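Long-range contacts in 231aa long hypothetical protein-L-isoaspartate O-methyltransferase (Sulfolobus tokodaii, PDB 1VBF), which probably methylates L-isoaspartyl residues of damaged proteins with S-adenosyl-L-methionine as donor, a step in their repair or degradation: residues Leu58-Leu63 against Ile81-Ala86; Asp64-His69 against Arg137-Ala142. All blocks are in the same frame, centred on the assembly; numbering follows the deposited sequence.

Overall arrangement
Both contacts belong to the S-adenosylmethionine-dependent methyltransferase fold, a mixed sheet flanked by helices, and both draw on helix 56-65. Residues 58-63 pair this helix with the start of helix 83-91 in contact 1; residues 64-69, immediately following, bring its end and the turn after it onto strand 135-140 in contact 2. Along the chain the segments alternate, 58-63, 64-69, 81-86 and 137-142, so the chain spans they close overlap in sequence. The contact centres lie about 9 Å apart and touch through Trp141, whose ring packs against Gly59, Met62, Leu63 and Tyr84. One helix and the turn after it thus pack against both a neighbouring helix and a central strand of the sheet.

Contact 1: Leu58-Leu63 against Ile81-Ala86; sequences LGIFML and IGYYTA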
loop_
_atom_site.group_PDB
_atom_site.type_symbol
_atom_site.label_atom_id
_atom_site.label_comp_id
_atom_site.label_asym_id
_atom_site.label_seq_id
_atom_site.Cartn_x
_atom_site.Cartn_y
_atom_site.Cartn_z
ATOM N N LEU B 58 11.219 -0.547 -28.368
ATOM C CA LEU B 58 11.561 0.689 -27.694
ATOM C C LEU B 58 12.822 1.301 -28.302
ATOM O O LEU B 58 12.821 2.489 -28.682
ATOM C CB LEU B 58 11.776 0.426 -26.214
ATOM C CG LEU B 58 11.058 1.374 -25.265
ATOM C CD1 LEU B 58 11.723 1.274 -23.951
ATOM C CD2 LEU B 58 11.145 2.802 -25.725
ATOM N N GLY B 59 13.892 0.492 -28.379
ATOM C CA GLY B 59 15.165 0.937 -28.947
ATOM C C GLY B 59 15.101 1.590 -30.332
ATOM O O GLY B 59 15.682 2.660 -30.580
ATOM N N ILE B 60 14.388 0.951 -31.246
ATOM C CA ILE B 60 14.263 1.484 -32.596
ATOM C C ILE B 60 13.500 2.803 -32.577
ATOM O O ILE B 60 13.805 3.732 -33.348
ATOM C CB ILE B 60 13.553 0.468 -33.519
ATOM C CG1 ILE B 60 14.334 -0.847 -33.514
ATOM C CG2 ILE B 60 13.467 1.011 -34.931
ATOM C CD1 ILE B 60 15.832 -0.643 -33.788
ATOM N N PHE B 61 12.504 2.876 -31.695
ATOM C CA PHE B 61 11.719 4.092 -31.557
ATOM C C PHE B 61 12.627 5.227 -31.058
ATOM O O PHE B 61 12.599 6.341 -31.577
ATOM C CB PHE B 61 10.549 3.877 -30.573
ATOM C CG PHE B 61 9.791 5.135 -30.264
ATOM C CD1 PHE B 61 9.112 5.822 -31.274
ATOM C CD2 PHE B 61 9.844 5.696 -28.993
ATOM C CE1 PHE B 61 8.504 7.059 -31.022
ATOM C CE2 PHE B 61 9.239 6.933 -28.726
ATOM C CZ PHE B 61 8.571 7.617 -29.743
HETATM N N MSE B 62 13.442 4.934 -30.052
HETATM C CA MSE B 62 14.351 5.927 -29.511
HETATM C C MSE B 62 15.357 6.420 -30.543
HETATM O O MSE B 62 15.547 7.633 -30.709
HETATM C CB MSE B 62 15.058 5.352 -28.298
HETATM C CG MSE B 62 14.075 4.949 -27.217
HETATM SE SE MSE B 62 14.886 4.481 -25.523
HETATM C CE MSE B 62 14.481 2.601 -25.554
ATOM N N LEU B 63 15.995 5.486 -31.248
ATOM C CA LEU B 63 16.955 5.876 -32.275
ATOM C C LEU B 63 16.253 6.655 -33.379
ATOM O O LEU B 63 16.790 7.638 -33.882
ATOM C CB LEU B 63 17.649 4.656 -32.870
ATOM C CG LEU B 63 18.496 3.809 -31.906
ATOM C CD1 LEU B 63 19.294 2.797 -32.709
ATOM C CD2 LEU B 63 19.426 4.701 -31.074
ATOM N N ILE B 81 25.213 -4.827 -25.169
ATOM C CA ILE B 81 25.646 -5.827 -26.138
ATOM C C ILE B 81 26.089 -5.259 -27.478
ATOM O O ILE B 81 26.383 -6.006 -28.388
ATOM C CB ILE B 81 24.552 -6.876 -26.392
ATOM C CG1 ILE B 81 23.381 -6.242 -27.146
ATOM C CG2 ILE B 81 24.086 -7.462 -25.078
ATOM C CD1 ILE B 81 22.329 -7.248 -27.594
ATOM N N GLY B 82 26.115 -3.943 -27.613
ATOM C CA GLY B 82 26.585 -3.339 -28.851
ATOM C C GLY B 82 25.672 -3.231 -30.051
ATOM O O GLY B 82 26.033 -2.558 -31.020
ATOM N N TYR B 83 24.499 -3.868 -30.010
ATOM C CA TYR B 83 23.558 -3.808 -31.132
ATOM C C TYR B 83 23.074 -2.397 -31.536
ATOM O O TYR B 83 23.064 -2.044 -32.730
ATOM C CB TYR B 83 22.344 -4.675 -30.845
ATOM C CG TYR B 83 21.271 -4.506 -31.880
ATOM C CD1 TYR B 83 21.441 -5.000 -33.170
ATOM C CD2 TYR B 83 20.121 -3.789 -31.603
ATOM C CE1 TYR B 83 20.473 -4.781 -34.187
ATOM C CE2 TYR B 83 19.138 -3.549 -32.609
ATOM C CZ TYR B 83 19.319 -4.050 -33.897
ATOM O OH TYR B 83 18.358 -3.838 -34.873
ATOM N N TYR B 84 22.657 -1.589 -30.570
ATOM C CA TYR B 84 22.208 -0.257 -30.945
ATOM C C TYR B 84 23.422 0.585 -31.338
ATOM O O TYR B 84 23.306 1.557 -32.102
ATOM C CB TYR B 84 21.422 0.424 -29.805
ATOM C CG TYR B 84 20.138 -0.286 -29.444
ATOM C CD1 TYR B 84 20.028 -0.988 -28.257
ATOM C CD2 TYR B 84 19.051 -0.307 -30.322
ATOM C CE1 TYR B 84 18.901 -1.695 -27.945
ATOM C CE2 TYR B 84 17.897 -1.021 -30.014
ATOM C CZ TYR B 84 17.835 -1.710 -28.821
ATOM O OH TYR B 84 16.704 -2.411 -28.496
ATOM N N THR B 85 24.588 0.192 -30.820
ATOM C CA THR B 85 25.813 0.903 -31.124
ATOM C C THR B 85 26.049 0.680 -32.615
ATOM O O THR B 85 26.221 1.641 -33.364
ATOM C CB THR B 85 26.998 0.371 -30.298
ATOM O OG1 THR B 85 26.559 0.079 -28.968
ATOM C CG2 THR B 85 28.111 1.422 -30.225
ATOM N N ALA B 86 26.032 -0.581 -33.050
ATOM C CA ALA B 86 26.194 -0.896 -34.472
ATOM C C ALA B 86 25.247 -0.074 -35.389
ATOM O O ALA B 86 25.714 0.543 -36.344
ATOM C CB ALA B 86 25.976 -2.388 -34.711
#
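Tyr84 brings CE2 of its ring obliquely against the backbone of Gly59, and this is where the two helices pack most tightly. CE2 of Tyr84 is 3.5 Å from Gly59 CA, while its OH passes 3.7 Å from the same CA before ending in a hydrogen bond to the carbonyl O of Thr54. A CB on Gly59 would point straight into the ring, so the bare glycine is what lets the CA atoms of Gly59 and Tyr84 come within 7.4 Å. With CG beside its own backbone N (chi1 -64°), Tyr84 reaches across to helix 56-65. Leu63 meets the ring at its edge, near the ring plane, with CD1 3.9 Å from Tyr84 CD2. The packing slackens at Ile60, whose CD1 is 4.3 Å from Tyr84 CE2 and 4.2 Å from Tyr83 OH. Beyond it, the Phe61 ring lies well away from residues 81-86, exposed to solvent. No hydrogen bond crosses between the segments; the grip is one of shape. The Tyr84 ring is itself sandwiched: Tyr83 CD2 sits 3.8 Å above the centre of one face, and Trp141 stacks on the other. Replacing Tyr84 by an alanine is likely to open a gap beside Gly59 and between the rings of Tyr83 and Trp141, leaving the Thr54 carbonyl without its hydroxyl partner. Residues 81-82 close the turn that follows strand 73-77, the place of the glycine-rich cofactor loop in this family, and Gly82 is the N-cap of the helix. Further along helix 83-91, Leu87 and Ile88 extend the seam with Ile60 and Leu63. Phe20 of helix 14-22 covers Ile60 and Tyr83, and Thr85 faces strand 94-99.

Contact 2: Asp64-His69 against Arg137-Ala142; sequences DELDLH and RVVVWA
Arg137, on strand 135-140, an inner strand of the Rossmann-like methyltransferase sheet, extends its side chain to Leu66 and Asp67 in the turn after helix 56-65. Its chain is bent at chi2 (-79°) and again at chi3, which brings the guanidinium to the turn. NH1 is placed to make a salt bridge to Asp67 OD2 at 3.0 Å, with the carboxylate and guanidinium planes 31° apart, and a hydrogen bond to the carbonyl O of Leu66. Both NH1 and Leu66 O are modelled too close to their neighbours, however, so the two bonds are read with caution. The aliphatic part of Arg137 is packed as well: Leu66 CD2 is 3.8 Å from CG, and Leu68 CD2 approaches the same CG at 4.1 Å. Val138 points away from the turn, its side chain meeting Leu75 and Met161 of the adjoining strands, while its backbone is hydrogen-bonded to Ile160 and Ile162. At Val139, CG2 lies beside Leu66, 4.0 Å from Leu66 CG, although the exact fit is doubtful. The other methyl of Val139, CG1, lies 3.7 Å above the Trp141 ring plane, offset toward the rim.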
loop_
_atom_site.group_PDB
_atom_site.type_symbol
_atom_site.label_atom_id
_atom_site.label_comp_id
_atom_site.label_asym_id
_atom_site.label_seq_id
_atom_site.Cartn_x
_atom_site.Cartn_y
_atom_site.Cartn_z
ATOM N N ASP B 64 15.045 6.234 -33.747
ATOM C CA ASP B 64 14.310 6.929 -34.795
ATOM C C ASP B 64 14.033 8.366 -34.361
ATOM O O ASP B 64 14.101 9.303 -35.161
ATOM C CB ASP B 64 13.010 6.183 -35.112
ATOM C CG ASP B 64 12.426 6.554 -36.484
ATOM O OD1 ASP B 64 13.187 7.038 -37.365
ATOM O OD2 ASP B 64 11.203 6.338 -36.689
ATOM N N GLU B 65 13.758 8.550 -33.080
ATOM C CA GLU B 65 13.476 9.874 -32.543
ATOM C C GLU B 65 14.735 10.716 -32.355
ATOM O O GLU B 65 14.636 11.932 -32.156
ATOM C CB GLU B 65 12.763 9.736 -31.201
ATOM C CG GLU B 65 11.300 9.333 -31.291
ATOM C CD GLU B 65 10.422 10.470 -31.787
ATOM O OE1 GLU B 65 10.501 11.581 -31.230
ATOM O OE2 GLU B 65 9.646 10.256 -32.738
ATOM N N LEU B 66 15.903 10.065 -32.410
ATOM C CA LEU B 66 17.201 10.722 -32.222
ATOM C C LEU B 66 17.615 11.573 -33.414
ATOM O O LEU B 66 18.537 12.401 -33.312
ATOM C CB LEU B 66 18.287 9.677 -31.968
ATOM C CG LEU B 66 19.224 9.770 -30.745
ATOM C CD1 LEU B 66 20.414 8.882 -31.022
ATOM C CD2 LEU B 66 19.702 11.188 -30.463
ATOM N N ASP B 67 16.944 11.351 -34.547
ATOM C CA ASP B 67 17.215 12.085 -35.776
ATOM C C ASP B 67 18.683 11.910 -36.158
ATOM O O ASP B 67 19.481 12.840 -36.135
ATOM C CB ASP B 67 16.842 13.565 -35.584
ATOM C CG ASP B 67 17.036 14.411 -36.857
ATOM O OD1 ASP B 67 16.644 13.966 -37.968
ATOM O OD2 ASP B 67 17.570 15.544 -36.739
ATOM N N LEU B 68 19.028 10.687 -36.521
ATOM C CA LEU B 68 20.382 10.366 -36.902
ATOM C C LEU B 68 20.639 10.523 -38.400
ATOM O O LEU B 68 19.837 10.082 -39.222
ATOM C CB LEU B 68 20.674 8.934 -36.487
ATOM C CG LEU B 68 20.678 8.632 -34.989
ATOM C CD1 LEU B 68 20.726 7.111 -34.757
ATOM C CD2 LEU B 68 21.867 9.348 -34.343
ATOM N N HIS B 69 21.748 11.170 -38.758
ATOM C CA HIS B 69 22.127 11.322 -40.163
ATOM C C HIS B 69 23.650 11.385 -40.380
ATOM O O HIS B 69 24.425 11.412 -39.423
ATOM C CB HIS B 69 21.405 12.523 -40.820
ATOM C CG HIS B 69 21.551 13.822 -40.087
ATOM N ND1 HIS B 69 22.732 14.524 -40.042
ATOM C CD2 HIS B 69 20.646 14.559 -39.393
ATOM C CE1 HIS B 69 22.558 15.644 -39.350
ATOM N NE2 HIS B 69 21.301 15.686 -38.948
ATOM N N ARG B 137 24.365 14.133 -30.890
ATOM C CA ARG B 137 23.288 13.400 -30.264
ATOM C C ARG B 137 23.817 12.590 -29.092
ATOM O O ARG B 137 25.010 12.258 -29.036
ATOM C CB ARG B 137 22.686 12.420 -31.280
ATOM C CG ARG B 137 22.297 13.001 -32.626
ATOM C CD ARG B 137 20.979 13.719 -32.557
ATOM N NE ARG B 137 21.056 15.038 -33.165
ATOM C CZ ARG B 137 20.318 15.411 -34.194
ATOM N NH1 ARG B 137 19.467 14.543 -34.703
ATOM N NH2 ARG B 137 20.421 16.637 -34.696
ATOM N N VAL B 138 22.910 12.252 -28.174
ATOM C CA VAL B 138 23.222 11.423 -27.025
ATOM C C VAL B 138 22.022 10.529 -26.701
ATOM O O VAL B 138 20.883 10.993 -26.672
ATOM C CB VAL B 138 23.528 12.255 -25.785
ATOM C CG1 VAL B 138 23.770 11.323 -24.626
ATOM C CG2 VAL B 138 24.722 13.145 -26.024
ATOM N N VAL B 139 22.270 9.243 -26.476
ATOM C CA VAL B 139 21.212 8.302 -26.125
ATOM C C VAL B 139 21.634 7.650 -24.832
ATOM O O VAL B 139 22.787 7.252 -24.701
ATOM C CB VAL B 139 21.102 7.146 -27.100
ATOM C CG1 VAL B 139 19.666 6.609 -27.119
ATOM C CG2 VAL B 139 21.587 7.566 -28.431
ATOM N N VAL B 140 20.719 7.504 -23.881
ATOM C CA VAL B 140 21.074 6.858 -22.617
ATOM C C VAL B 140 20.156 5.661 -22.507
ATOM O O VAL B 140 18.990 5.802 -22.775
ATOM C CB VAL B 140 20.873 7.842 -21.440
ATOM C CG1 VAL B 140 21.571 7.318 -20.179
ATOM C CG2 VAL B 140 21.416 9.209 -21.834
ATOM N N TRP B 141 20.671 4.495 -22.135
ATOM C CA TRP B 141 19.844 3.296 -22.051
ATOM C C TRP B 141 19.553 2.859 -20.634
ATOM O O TRP B 141 19.468 1.666 -20.330
ATOM C CB TRP B 141 20.489 2.125 -22.808
ATOM C CG TRP B 141 20.665 2.363 -24.285
ATOM C CD1 TRP B 141 21.825 2.670 -24.920
ATOM C CD2 TRP B 141 19.634 2.401 -25.296
ATOM N NE1 TRP B 141 21.595 2.909 -26.250
ATOM C CE2 TRP B 141 20.269 2.752 -26.514
ATOM C CE3 TRP B 141 18.248 2.180 -25.287
ATOM C CZ2 TRP B 141 19.561 2.887 -27.723
ATOM C CZ3 TRP B 141 17.540 2.320 -26.507
ATOM C CH2 TRP B 141 18.205 2.670 -27.698
ATOM N N ALA B 142 19.431 3.832 -19.753
ATOM C CA ALA B 142 19.107 3.558 -18.358
ATOM C C ALA B 142 18.559 4.848 -17.745
ATOM O O ALA B 142 18.920 5.956 -18.152
ATOM C CB ALA B 142 20.329 3.058 -17.611
#